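Side-chain contacts in glutathione S-transferase (Lodderomyces elongisporus, PDB 4IVF), which is probably a glutathione transferase and binds two glutathione molecules in each subunit: residues 41-44 / 45-48; 124-127 / 128-132; 136-139 / 140-144; 152-155 / 156-159; 196-199 / 200-203. All blocks are in the same frame, centred on the assembly; numbering follows the deposited sequence.

Contact 1 of 5, residues 41-44 / 45-48. With GSH (glutathione), chain U.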
# COMPACT_ATOMS: atom_id res chain seq x y z
N LYS F 41 -4.09 25.08 2.74
CA LYS F 41 -3.14 25.95 3.43
C LYS F 41 -1.84 25.21 3.71
O LYS F 41 -0.99 25.71 4.45
CB LYS F 41 -3.74 26.47 4.72
CG LYS F 41 -4.82 27.53 4.50
CD LYS F 41 -5.53 27.88 5.80
CE LYS F 41 -6.58 28.96 5.58
NZ LYS F 41 -7.17 29.42 6.87
N ASN F 42 -1.71 24.02 3.13
CA ASN F 42 -0.50 23.22 3.29
C ASN F 42 -0.15 22.91 4.74
O ASN F 42 1.03 22.90 5.11
CB ASN F 42 0.69 23.91 2.62
CG ASN F 42 1.16 23.16 1.39
OD1 ASN F 42 2.19 22.50 1.42
ND2 ASN F 42 0.38 23.24 0.32
N GLU F 43 -1.17 22.67 5.55
CA GLU F 43 -0.99 22.44 6.98
C GLU F 43 -0.30 21.12 7.34
O GLU F 43 0.31 21.03 8.41
CB GLU F 43 -2.33 22.57 7.74
CG GLU F 43 -2.91 23.99 7.70
CD GLU F 43 -4.12 24.19 8.61
OE1 GLU F 43 -4.61 23.21 9.21
OE2 GLU F 43 -4.58 25.35 8.72
N THR F 44 -0.37 20.11 6.47
CA THR F 44 0.30 18.83 6.75
C THR F 44 1.81 18.91 6.52
O THR F 44 2.53 17.94 6.78
CB THR F 44 -0.24 17.65 5.91
OG1 THR F 44 0.11 17.85 4.54
CG2 THR F 44 -1.75 17.52 6.05
N LYS F 45 2.28 20.05 6.04
CA LYS F 45 3.71 20.24 5.82
C LYS F 45 4.38 21.11 6.90
O LYS F 45 5.57 21.42 6.80
CB LYS F 45 3.96 20.84 4.43
CG LYS F 45 3.43 19.99 3.30
CD LYS F 45 4.19 18.67 3.16
CE LYS F 45 3.57 17.83 2.05
NZ LYS F 45 4.11 16.44 2.01
N GLU F 46 3.62 21.49 7.92
CA GLU F 46 4.17 22.26 9.03
C GLU F 46 5.18 21.43 9.81
O GLU F 46 5.02 20.21 9.94
CB GLU F 46 3.05 22.77 9.94
CG GLU F 46 2.26 23.91 9.31
CD GLU F 46 1.03 24.30 10.11
OE1 GLU F 46 0.74 23.62 11.13
OE2 GLU F 46 0.36 25.28 9.73
N ASP F 47 6.22 22.10 10.33
CA ASP F 47 7.35 21.41 10.97
C ASP F 47 6.93 20.44 12.07
O ASP F 47 7.41 19.30 12.12
CB ASP F 47 8.37 22.42 11.54
CG ASP F 47 9.10 23.21 10.46
OD1 ASP F 47 9.34 22.66 9.36
OD2 ASP F 47 9.45 24.38 10.71
N TRP F 48 6.02 20.88 12.93
CA TRP F 48 5.59 20.07 14.06
C TRP F 48 4.97 18.73 13.64
O TRP F 48 5.11 17.73 14.34
CB TRP F 48 4.61 20.85 14.92
CG TRP F 48 3.25 20.97 14.32
CD1 TRP F 48 2.79 21.98 13.53
CD2 TRP F 48 2.17 20.04 14.45
NE1 TRP F 48 1.49 21.75 13.16
CE2 TRP F 48 1.09 20.56 13.71
CE3 TRP F 48 2.01 18.81 15.11
CZ2 TRP F 48 -0.14 19.90 13.62
CZ3 TRP F 48 0.79 18.16 15.02
CH2 TRP F 48 -0.27 18.70 14.28
N1 GSH U . -0.61 6.64 1.30
CA1 GSH U . -1.28 7.55 2.18
C1 GSH U . -2.25 6.84 3.01
O11 GSH U . -2.42 7.16 4.21
O12 GSH U . -2.94 5.90 2.53
CB1 GSH U . -1.97 8.64 1.37
CG1 GSH U . -2.29 9.76 2.28
CD1 GSH U . -2.80 11.00 1.56
OE1 GSH U . -2.89 11.09 0.33
N2 GSH U . -3.23 12.18 2.39
CA2 GSH U . -3.70 13.38 1.73
C2 GSH U . -2.83 14.54 2.17
O2 GSH U . -2.49 14.63 3.36
CB2 GSH U . -5.09 13.62 2.11
SG2 GSH U . -6.09 12.25 1.62
N3 GSH U . -2.39 15.54 1.21
CA3 GSH U . -1.57 16.64 1.67
C3 GSH U . -0.35 16.81 0.86
O31 GSH U . 0.13 15.86 0.19
O32 GSH U . 0.23 17.93 0.84
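Asn42 and Lys45 meet across a tight turn in the thioredoxin-like N-terminal domain of this glutathione transferase homologue. The turn follows strand 32-36 and leads into helix 47-52. Two backbone hydrogen bonds shape it. Lys45 N donates to Asn42 O at 3.2 Å. Glu46 N reaches Glu43 O in a second bond, which is weak. Glu46 occupies the N-cap position before the helix.

Van der Waals contact adds to this. The amide oxygen OD1 of Asn42 lies 3.4 Å from Lys45 CG. The Lys45 chain bends at chi2 (-67°) and is extended beyond that point, which carries its end away from the turn and toward the ligand.

Among the charged groups, Glu43 and Glu46 run side by side and point the same way. Their like charges stay apart, with OE2 of Glu43 5.0 Å from OE2 of Glu46. Glu43 is instead held through OE1 by Asp38 N. Glu46 OE1 accepts a hydrogen bond from Trp48 NE1 at 2.9 Å, in the plane of the indole.

Thr44 and Lys45 belong to the glutathione pocket. Thr44 OG1, also hydrogen-bonded to Gly56 O, lies 3.5 Å from CA3 of the ligand. Lys45 NZ has weak hydrogen bonds to Asn55 O and Gly56 O, while Lys45 CE approaches glutathione O32 at 3.6 Å.

Contact 2 of 5, residues 124-127 / 128-132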
# COMPACT_ATOMS: atom_id res chain seq x y z
N GLN F 124 -4.68 10.33 -8.79
CA GLN F 124 -4.07 11.01 -9.94
C GLN F 124 -5.15 11.56 -10.84
O GLN F 124 -5.05 12.68 -11.34
CB GLN F 124 -3.16 10.09 -10.74
CG GLN F 124 -1.98 9.56 -9.97
CD GLN F 124 -1.41 10.58 -9.01
OE1 GLN F 124 -0.89 11.62 -9.43
NE2 GLN F 124 -1.52 10.29 -7.71
N ALA F 125 -6.19 10.76 -11.05
CA ALA F 125 -7.33 11.18 -11.84
C ALA F 125 -7.95 12.44 -11.23
O ALA F 125 -8.28 13.39 -11.94
CB ALA F 125 -8.37 10.05 -11.94
N ASN F 126 -8.11 12.42 -9.91
CA ASN F 126 -8.67 13.55 -9.20
C ASN F 126 -7.77 14.77 -9.40
O ASN F 126 -8.26 15.88 -9.62
CB ASN F 126 -8.79 13.24 -7.71
CG ASN F 126 -10.08 12.50 -7.38
OD1 ASN F 126 -10.88 12.20 -8.26
ND2 ASN F 126 -10.27 12.20 -6.09
N HIS F 127 -6.46 14.55 -9.36
CA HIS F 127 -5.54 15.65 -9.60
C HIS F 127 -5.72 16.25 -11.00
O HIS F 127 -5.79 17.46 -11.15
CB HIS F 127 -4.08 15.27 -9.39
CG HIS F 127 -3.13 16.31 -9.89
ND1 HIS F 127 -2.85 17.46 -9.18
CD2 HIS F 127 -2.44 16.41 -11.05
CE1 HIS F 127 -2.01 18.21 -9.87
NE2 HIS F 127 -1.74 17.59 -11.00
N PHE F 128 -5.79 15.41 -12.02
CA PHE F 128 -5.83 15.91 -13.40
C PHE F 128 -7.14 16.59 -13.76
O PHE F 128 -7.20 17.41 -14.67
CB PHE F 128 -5.46 14.82 -14.41
CG PHE F 128 -3.98 14.60 -14.51
CD1 PHE F 128 -3.20 15.42 -15.32
CD2 PHE F 128 -3.35 13.61 -13.77
CE1 PHE F 128 -1.83 15.24 -15.40
CE2 PHE F 128 -1.97 13.43 -13.84
CZ PHE F 128 -1.21 14.25 -14.67
N VAL F 129 -8.18 16.28 -12.99
CA VAL F 129 -9.49 16.82 -13.25
C VAL F 129 -9.75 18.08 -12.44
O VAL F 129 -10.29 19.05 -12.96
CB VAL F 129 -10.59 15.76 -12.96
CG1 VAL F 129 -11.95 16.42 -12.83
CG2 VAL F 129 -10.61 14.69 -14.06
N PHE F 130 -9.37 18.07 -11.16
CA PHE F 130 -9.75 19.14 -10.23
C PHE F 130 -8.63 20.09 -9.83
O PHE F 130 -8.91 21.23 -9.50
CB PHE F 130 -10.33 18.58 -8.94
CG PHE F 130 -11.52 17.70 -9.16
CD1 PHE F 130 -12.73 18.24 -9.55
CD2 PHE F 130 -11.42 16.33 -8.97
CE1 PHE F 130 -13.82 17.44 -9.76
CE2 PHE F 130 -12.53 15.52 -9.18
CZ PHE F 130 -13.73 16.08 -9.58
N ALA F 131 -7.38 19.63 -9.85
CA ALA F 131 -6.28 20.37 -9.22
C ALA F 131 -5.21 20.90 -10.18
O ALA F 131 -4.58 21.91 -9.90
CB ALA F 131 -5.62 19.51 -8.15
N ALA F 132 -4.98 20.21 -11.30
CA ALA F 132 -3.97 20.66 -12.25
C ALA F 132 -4.27 22.07 -12.77
O ALA F 132 -5.43 22.42 -13.01
CB ALA F 132 -3.81 19.67 -13.39
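Gln124 O receives Phe128 N in a regular helical hydrogen bond of 2.9 Å. The same oxygen lies at the edge of the Phe128 ring, 3.1 Å from CD2. The Gln124 amide turns elsewhere: OE1 is hydrogen-bonded to Tyr143 and Arg142 of the second subunit, and NE2 donates to Pro120 O. At Ala125 the pattern slackens, since Val129 N makes a weak bond to Ala125 O and another weak one to Asn126 O. Asn126 O also takes Phe130 N at 2.9 Å. The Asn126 side chain runs beside Phe130, pointing the same way, with OD1 in the ring plane 3.8 Å from CE2. The amide and ring planes stand 70° apart.

His127 O accepts both Ala131 N at 3.0 Å and Ala132 N at 2.9 Å, as the turn widens to the pi type. The ring is swung away from the backbone N (chi1 169°). This presents an edge to Phe128 in a T-shaped pair, with CD2 above the centre of the phenyl face and the planes at 83°. Ala131 CB touches His127 ND1 at 3.6 Å, and His127 NE2 is hydrogen-bonded to Tyr138 OH of the second subunit. His127 also touches a bound glutathione. The whole is a widened C-terminal turn of helix 102-131 in the all-helical GST domain, where a ligand pocket meets the dimer interface.

Contact 3 of 5, residues 136-139 / 140-144. With GSH (glutathione), chain I.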
# COMPACT_ATOMS: atom_id res chain seq x y z
N VAL F 136 -4.57 18.64 -18.99
CA VAL F 136 -3.70 17.65 -19.61
C VAL F 136 -4.53 16.40 -19.95
O VAL F 136 -4.68 15.49 -19.12
CB VAL F 136 -2.48 17.31 -18.71
CG1 VAL F 136 -1.39 16.66 -19.53
CG2 VAL F 136 -1.94 18.56 -18.04
N PRO F 137 -5.11 16.37 -21.16
CA PRO F 137 -6.01 15.28 -21.57
C PRO F 137 -5.38 13.89 -21.44
O PRO F 137 -6.07 12.95 -21.04
CB PRO F 137 -6.29 15.60 -23.03
CG PRO F 137 -6.15 17.09 -23.12
CD PRO F 137 -5.02 17.43 -22.17
N TYR F 138 -4.09 13.76 -21.77
CA TYR F 138 -3.41 12.48 -21.66
C TYR F 138 -3.52 11.96 -20.24
O TYR F 138 -3.75 10.77 -20.01
CB TYR F 138 -1.94 12.60 -22.05
CG TYR F 138 -1.21 11.27 -22.06
CD1 TYR F 138 -0.68 10.74 -20.89
CD2 TYR F 138 -1.05 10.54 -23.24
CE1 TYR F 138 -0.02 9.53 -20.88
CE2 TYR F 138 -0.39 9.33 -23.24
CZ TYR F 138 0.13 8.83 -22.06
OH TYR F 138 0.79 7.62 -22.04
N GLY F 139 -3.38 12.87 -19.28
CA GLY F 139 -3.44 12.52 -17.88
C GLY F 139 -4.84 12.15 -17.45
O GLY F 139 -5.05 11.14 -16.79
N ILE F 140 -5.80 13.00 -17.79
CA ILE F 140 -7.20 12.76 -17.47
C ILE F 140 -7.63 11.38 -17.98
O ILE F 140 -8.20 10.60 -17.24
CB ILE F 140 -8.11 13.83 -18.09
CG1 ILE F 140 -7.88 15.19 -17.43
CG2 ILE F 140 -9.56 13.41 -18.01
CD1 ILE F 140 -8.54 16.35 -18.21
N ASN F 141 -7.34 11.10 -19.24
CA ASN F 141 -7.74 9.83 -19.84
C ASN F 141 -7.03 8.65 -19.21
O ASN F 141 -7.66 7.63 -18.92
CB ASN F 141 -7.50 9.83 -21.36
CG ASN F 141 -8.35 10.83 -22.10
OD1 ASN F 141 -9.42 11.22 -21.63
ND2 ASN F 141 -7.89 11.26 -23.27
N ARG F 142 -5.72 8.78 -18.99
CA ARG F 142 -4.93 7.68 -18.44
C ARG F 142 -5.47 7.19 -17.09
O ARG F 142 -5.66 6.00 -16.89
CB ARG F 142 -3.45 8.04 -18.31
CG ARG F 142 -2.60 6.99 -17.61
CD ARG F 142 -1.10 7.26 -17.80
NE ARG F 142 -0.29 6.48 -16.87
CZ ARG F 142 0.07 5.22 -17.06
NH1 ARG F 142 -0.31 4.56 -18.15
NH2 ARG F 142 0.80 4.60 -16.15
N TYR F 143 -5.75 8.13 -16.20
CA TYR F 143 -6.14 7.79 -14.83
C TYR F 143 -7.63 7.47 -14.62
O TYR F 143 -7.98 6.64 -13.79
CB TYR F 143 -5.60 8.83 -13.84
CG TYR F 143 -4.10 8.84 -13.92
CD1 TYR F 143 -3.37 7.74 -13.51
CD2 TYR F 143 -3.40 9.92 -14.46
CE1 TYR F 143 -1.99 7.71 -13.61
CE2 TYR F 143 -2.02 9.89 -14.56
CZ TYR F 143 -1.33 8.78 -14.13
OH TYR F 143 0.04 8.71 -14.23
N ILE F 144 -8.49 8.12 -15.39
CA ILE F 144 -9.88 7.72 -15.41
C ILE F 144 -10.00 6.25 -15.89
O ILE F 144 -10.71 5.45 -15.29
CB ILE F 144 -10.70 8.64 -16.33
CG1 ILE F 144 -10.83 10.02 -15.70
CG2 ILE F 144 -12.06 8.04 -16.61
CD1 ILE F 144 -11.61 10.04 -14.42
N1 GSH I . 0.18 -0.97 -17.06
CA1 GSH I . 1.39 -0.24 -16.77
C1 GSH I . 1.25 1.12 -17.29
O11 GSH I . 2.06 2.02 -16.97
O12 GSH I . 0.31 1.38 -18.06
CB1 GSH I . 2.58 -0.95 -17.40
CG1 GSH I . 3.84 -0.52 -16.76
CD1 GSH I . 3.96 -1.10 -15.37
OE1 GSH I . 3.32 -2.11 -15.05
N2 GSH I . 4.86 -0.43 -14.38
CA2 GSH I . 5.03 -0.93 -13.03
C2 GSH I . 4.47 0.06 -12.04
O2 GSH I . 4.38 1.25 -12.35
CB2 GSH I . 6.45 -1.09 -12.76
SG2 GSH I . 7.14 -2.22 -13.92
N3 GSH I . 4.04 -0.35 -10.73
CA3 GSH I . 3.51 0.67 -9.85
C3 GSH I . 3.51 0.20 -8.45
O31 GSH I . 4.48 -0.44 -8.00
O32 GSH I . 2.51 0.47 -7.72
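Tyr138 and Arg142 lie side by side on the first turns of helix 137-159 and point the same way. The phenol ring and the guanidinium are only 20° from parallel, but the touching atoms are Tyr138 CE1 and Arg142 CD, 4.0 Å apart. Both side chains leave with CG opposite the backbone N, as in Arg142 (chi1 174°). The arginine then stays extended as far as NE.

That reach delivers the guanidinium to a glutathione carboxylate. NH1 of Arg142 donates to ligand O12 at 3.2 Å, and NH2 of Arg142 donates to ligand O11 at 3.0 Å. Two nearly straight bonds would hold the carboxylate against rotation. NH2 also bonds Gln124 OE1 of the second subunit, and Arg57 and Asn17 of that subunit grip the same ligand.

Tyr143 stands on another side of the arginine, with Arg142 CG over the centre of its ring face. Its CD2 comes within 3.1 Å of Gly139 O, which also accepts Tyr143 N. Both tyrosine hydroxyls are used across the dimer, by His127 and Gln124 of the second subunit.

Val136 is the N-cap residue, and its O receives Ile140 N at 3.0 Å. Pro137 O takes Asn141 N in the following bond. Within the subunit, Val136, Ile140 and Tyr143 pack on helix 102-131. Across the dimer, Tyr138, Arg142 and Tyr143 face the end of that helix's counterpart.

Contact 4 of 5, residues 152-155 / 156-159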
# COMPACT_ATOMS: atom_id res chain seq x y z
N GLY F 152 -13.08 -2.69 -11.80
CA GLY F 152 -13.39 -3.92 -12.50
C GLY F 152 -12.76 -5.12 -11.82
O GLY F 152 -13.34 -6.19 -11.75
N VAL F 153 -11.55 -4.93 -11.30
CA VAL F 153 -10.85 -6.00 -10.60
C VAL F 153 -11.56 -6.30 -9.28
O VAL F 153 -11.84 -7.46 -8.96
CB VAL F 153 -9.38 -5.63 -10.31
CG1 VAL F 153 -8.71 -6.72 -9.47
CG2 VAL F 153 -8.63 -5.40 -11.61
N PHE F 154 -11.87 -5.25 -8.53
CA PHE F 154 -12.67 -5.41 -7.31
C PHE F 154 -14.04 -6.07 -7.57
O PHE F 154 -14.57 -6.76 -6.70
CB PHE F 154 -12.86 -4.07 -6.60
CG PHE F 154 -11.67 -3.64 -5.76
CD1 PHE F 154 -11.31 -4.36 -4.62
CD2 PHE F 154 -10.95 -2.49 -6.09
CE1 PHE F 154 -10.22 -3.95 -3.83
CE2 PHE F 154 -9.86 -2.07 -5.31
CZ PHE F 154 -9.49 -2.80 -4.17
N GLU F 155 -14.61 -5.84 -8.76
CA GLU F 155 -15.86 -6.49 -9.15
C GLU F 155 -15.61 -7.98 -9.35
O GLU F 155 -16.40 -8.81 -8.91
CB GLU F 155 -16.42 -5.86 -10.42
CG GLU F 155 -17.73 -6.42 -10.91
CD GLU F 155 -18.90 -6.10 -9.99
OE1 GLU F 155 -18.70 -5.40 -8.97
OE2 GLU F 155 -20.03 -6.54 -10.29
N ASP F 156 -14.50 -8.31 -10.01
CA ASP F 156 -14.11 -9.70 -10.17
C ASP F 156 -13.88 -10.38 -8.81
O ASP F 156 -14.32 -11.51 -8.59
CB ASP F 156 -12.86 -9.81 -11.04
CG ASP F 156 -12.55 -11.25 -11.42
OD1 ASP F 156 -13.45 -12.10 -11.24
OD2 ASP F 156 -11.43 -11.54 -11.89
N ILE F 157 -13.19 -9.68 -7.90
CA ILE F 157 -12.92 -10.20 -6.56
C ILE F 157 -14.22 -10.56 -5.84
O ILE F 157 -14.37 -11.68 -5.31
CB ILE F 157 -12.06 -9.20 -5.73
CG1 ILE F 157 -10.67 -9.10 -6.34
CG2 ILE F 157 -11.94 -9.65 -4.29
CD1 ILE F 157 -9.81 -8.06 -5.71
N LEU F 158 -15.18 -9.63 -5.87
CA LEU F 158 -16.49 -9.88 -5.28
C LEU F 158 -17.19 -11.07 -5.91
O LEU F 158 -17.88 -11.82 -5.21
CB LEU F 158 -17.38 -8.64 -5.40
CG LEU F 158 -17.05 -7.48 -4.47
CD1 LEU F 158 -17.94 -6.31 -4.80
CD2 LEU F 158 -17.23 -7.90 -3.03
N SER F 159 -17.01 -11.25 -7.22
CA SER F 159 -17.66 -12.34 -7.96
C SER F 159 -17.12 -13.71 -7.54
O SER F 159 -17.81 -14.72 -7.68
CB SER F 159 -17.50 -12.15 -9.47
OG SER F 159 -16.20 -12.53 -9.88
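Val153 and Phe154 both send their side chains to Ile157 in the last turns of helix 137-159, part of the all-helical C-terminal domain of the GST fold. Ile157 CG1 lies opposite its own carbonyl carbon (chi1 -67°), and the chain is extended to CD1. This methyl is 4.1 Å from Val153 CG1 and also 4.1 Å from Phe154 CD1. The two approaches differ. Phe154 runs alongside the isoleucine and points the same way, whereas the valine is crossed at a slant. The apolar group continues outward: Phe154 meets the Phe113 ring of helix 102-131, Ile157 touches Tyr110, and Val153 and Ile157 pack on Pro54 of the second subunit.

On another side of the helix, Glu155 starts extended and then bends at chi2 (69°). The bend fits its use, because its carboxylate accepts the backbone N-H groups of Leu200 and Leu201 in the first turn of helix 199-209. Leu158, nearly one turn further, packs on the side chains of the same two leucines. Asp156 turns its CG opposite the backbone N and forms a salt bridge with Arg160.

Regular backbone bonds hold the turns together. Leu158 N donates to Phe154 O and Ser159 N to Glu155 O, both at 3.0 Å. The shortest of the set is Ile157 N to Val153 O, 2.8 Å, and Ile157 CG1 lies 3.3 Å from the same oxygen.

Contact 5 of 5, residues 196-199 / 200-203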
# COMPACT_ATOMS: atom_id res chain seq x y z
N ASN F 196 -22.57 1.82 -9.92
CA ASN F 196 -23.59 0.81 -10.18
C ASN F 196 -23.37 0.05 -11.47
O ASN F 196 -23.93 -1.02 -11.67
CB ASN F 196 -24.99 1.43 -10.14
CG ASN F 196 -25.49 1.61 -8.73
OD1 ASN F 196 -25.11 0.85 -7.85
ND2 ASN F 196 -26.32 2.62 -8.51
N GLN F 197 -22.50 0.59 -12.34
CA GLN F 197 -22.13 -0.12 -13.56
C GLN F 197 -21.42 -1.45 -13.23
O GLN F 197 -21.39 -2.36 -14.05
CB GLN F 197 -21.26 0.76 -14.45
CG GLN F 197 -19.82 0.92 -13.98
CD GLN F 197 -19.09 2.04 -14.71
OE1 GLN F 197 -18.32 1.80 -15.64
NE2 GLN F 197 -19.36 3.27 -14.29
N TRP F 198 -20.83 -1.55 -12.03
CA TRP F 198 -20.33 -2.82 -11.51
C TRP F 198 -21.33 -3.29 -10.47
O TRP F 198 -21.28 -2.85 -9.32
CB TRP F 198 -18.94 -2.66 -10.90
CG TRP F 198 -17.92 -2.03 -11.82
CD1 TRP F 198 -17.24 -2.65 -12.83
CD2 TRP F 198 -17.45 -0.68 -11.79
NE1 TRP F 198 -16.39 -1.76 -13.45
CE2 TRP F 198 -16.50 -0.54 -12.83
CE3 TRP F 198 -17.75 0.44 -11.01
CZ2 TRP F 198 -15.85 0.66 -13.09
CZ3 TRP F 198 -17.11 1.63 -11.27
CH2 TRP F 198 -16.17 1.73 -12.30
N PRO F 199 -22.25 -4.18 -10.87
CA PRO F 199 -23.46 -4.44 -10.06
C PRO F 199 -23.17 -5.04 -8.69
O PRO F 199 -23.85 -4.70 -7.73
CB PRO F 199 -24.29 -5.38 -10.95
CG PRO F 199 -23.31 -5.98 -11.90
CD PRO F 199 -22.26 -4.93 -12.14
N LEU F 200 -22.17 -5.91 -8.59
CA LEU F 200 -21.79 -6.45 -7.29
C LEU F 200 -21.24 -5.36 -6.36
O LEU F 200 -21.62 -5.28 -5.20
CB LEU F 200 -20.79 -7.60 -7.44
CG LEU F 200 -21.24 -8.83 -8.24
CD1 LEU F 200 -20.14 -9.86 -8.19
CD2 LEU F 200 -22.54 -9.41 -7.70
N LEU F 201 -20.35 -4.52 -6.88
CA LEU F 201 -19.85 -3.37 -6.10
C LEU F 201 -21.00 -2.46 -5.67
O LEU F 201 -21.04 -2.01 -4.52
CB LEU F 201 -18.83 -2.57 -6.90
CG LEU F 201 -17.39 -3.07 -6.93
CD1 LEU F 201 -16.58 -2.21 -7.90
CD2 LEU F 201 -16.77 -3.01 -5.54
N GLY F 202 -21.93 -2.20 -6.59
CA GLY F 202 -23.11 -1.40 -6.30
C GLY F 202 -23.89 -1.88 -5.09
O GLY F 202 -24.32 -1.08 -4.28
N LYS F 203 -24.08 -3.20 -4.96
CA LYS F 203 -24.81 -3.76 -3.81
C LYS F 203 -23.97 -3.69 -2.54
O LYS F 203 -24.47 -3.36 -1.46
CB LYS F 203 -25.20 -5.22 -4.08
CG LYS F 203 -26.26 -5.43 -5.14
CD LYS F 203 -26.29 -6.89 -5.57
CE LYS F 203 -27.63 -7.29 -6.19
NZ LYS F 203 -28.31 -8.43 -5.46
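Trp198 and Leu201 each turn CG opposite their own carbonyl carbon (chi1 -54° and -82°), which lays the two side chains side by side, pointing the same way. They meet at the start of helix 199-209 in the all-helical C-terminal domain of the GST fold. Trp198 is the N-cap residue. Leu201 CD1 rests 3.8 Å from Trp198 CB and 4.1 Å from Trp198 CG, so the leucine touches the base of the indole. The Gln197 side chain covers one face of the indole, with Gln197 CG 3.5 Å above the plane of the Trp198 ring. Beyond the segments the indole ring meets that of Tyr151 on helix 137-159.

The first turn is closed by the backbone. Gly202 N donates to Trp198 O at 2.9 Å. The Glu155 carboxylate covers the earlier amides, and its negative charge would probably be favoured at this N-terminal end of the helix.

Pro199 fills the first helical position, where no N-H is needed. Leu200 turns to Ser159 and Ser166. Asn196 folds its amide back over the turn, and OD1 comes within 3.4 Å of Gly202 CA, where no side chain stands between them. Lys203 N bonds Pro199 O at 3.2 Å, and Lys203 CG lies 3.6 Å from that same oxygen.

Overall arrangement
Contact 1 is a surface turn in the thioredoxin-like domain. The other four are partly buried and lie in the helical domain. Contacts 2 and 3 touch, joining the end of helix 102-131 to the start of helix 137-159, and both face the second subunit. Their chemistry is aromatic and polar. Contacts 1, 2 and 3 all reach glutathione; contacts 4 and 5 do not. Contacts 3 and 4 share helix 137-159. Contact 4 also touches the second subunit, but by packing, and combines apolar groups with a carboxylate. That carboxylate links it to contact 5 at the start of helix 199-209, where no other subunit touches. Contacts 1 and 4 lie on opposite sides of the chain's centre, about 38 Å between centres.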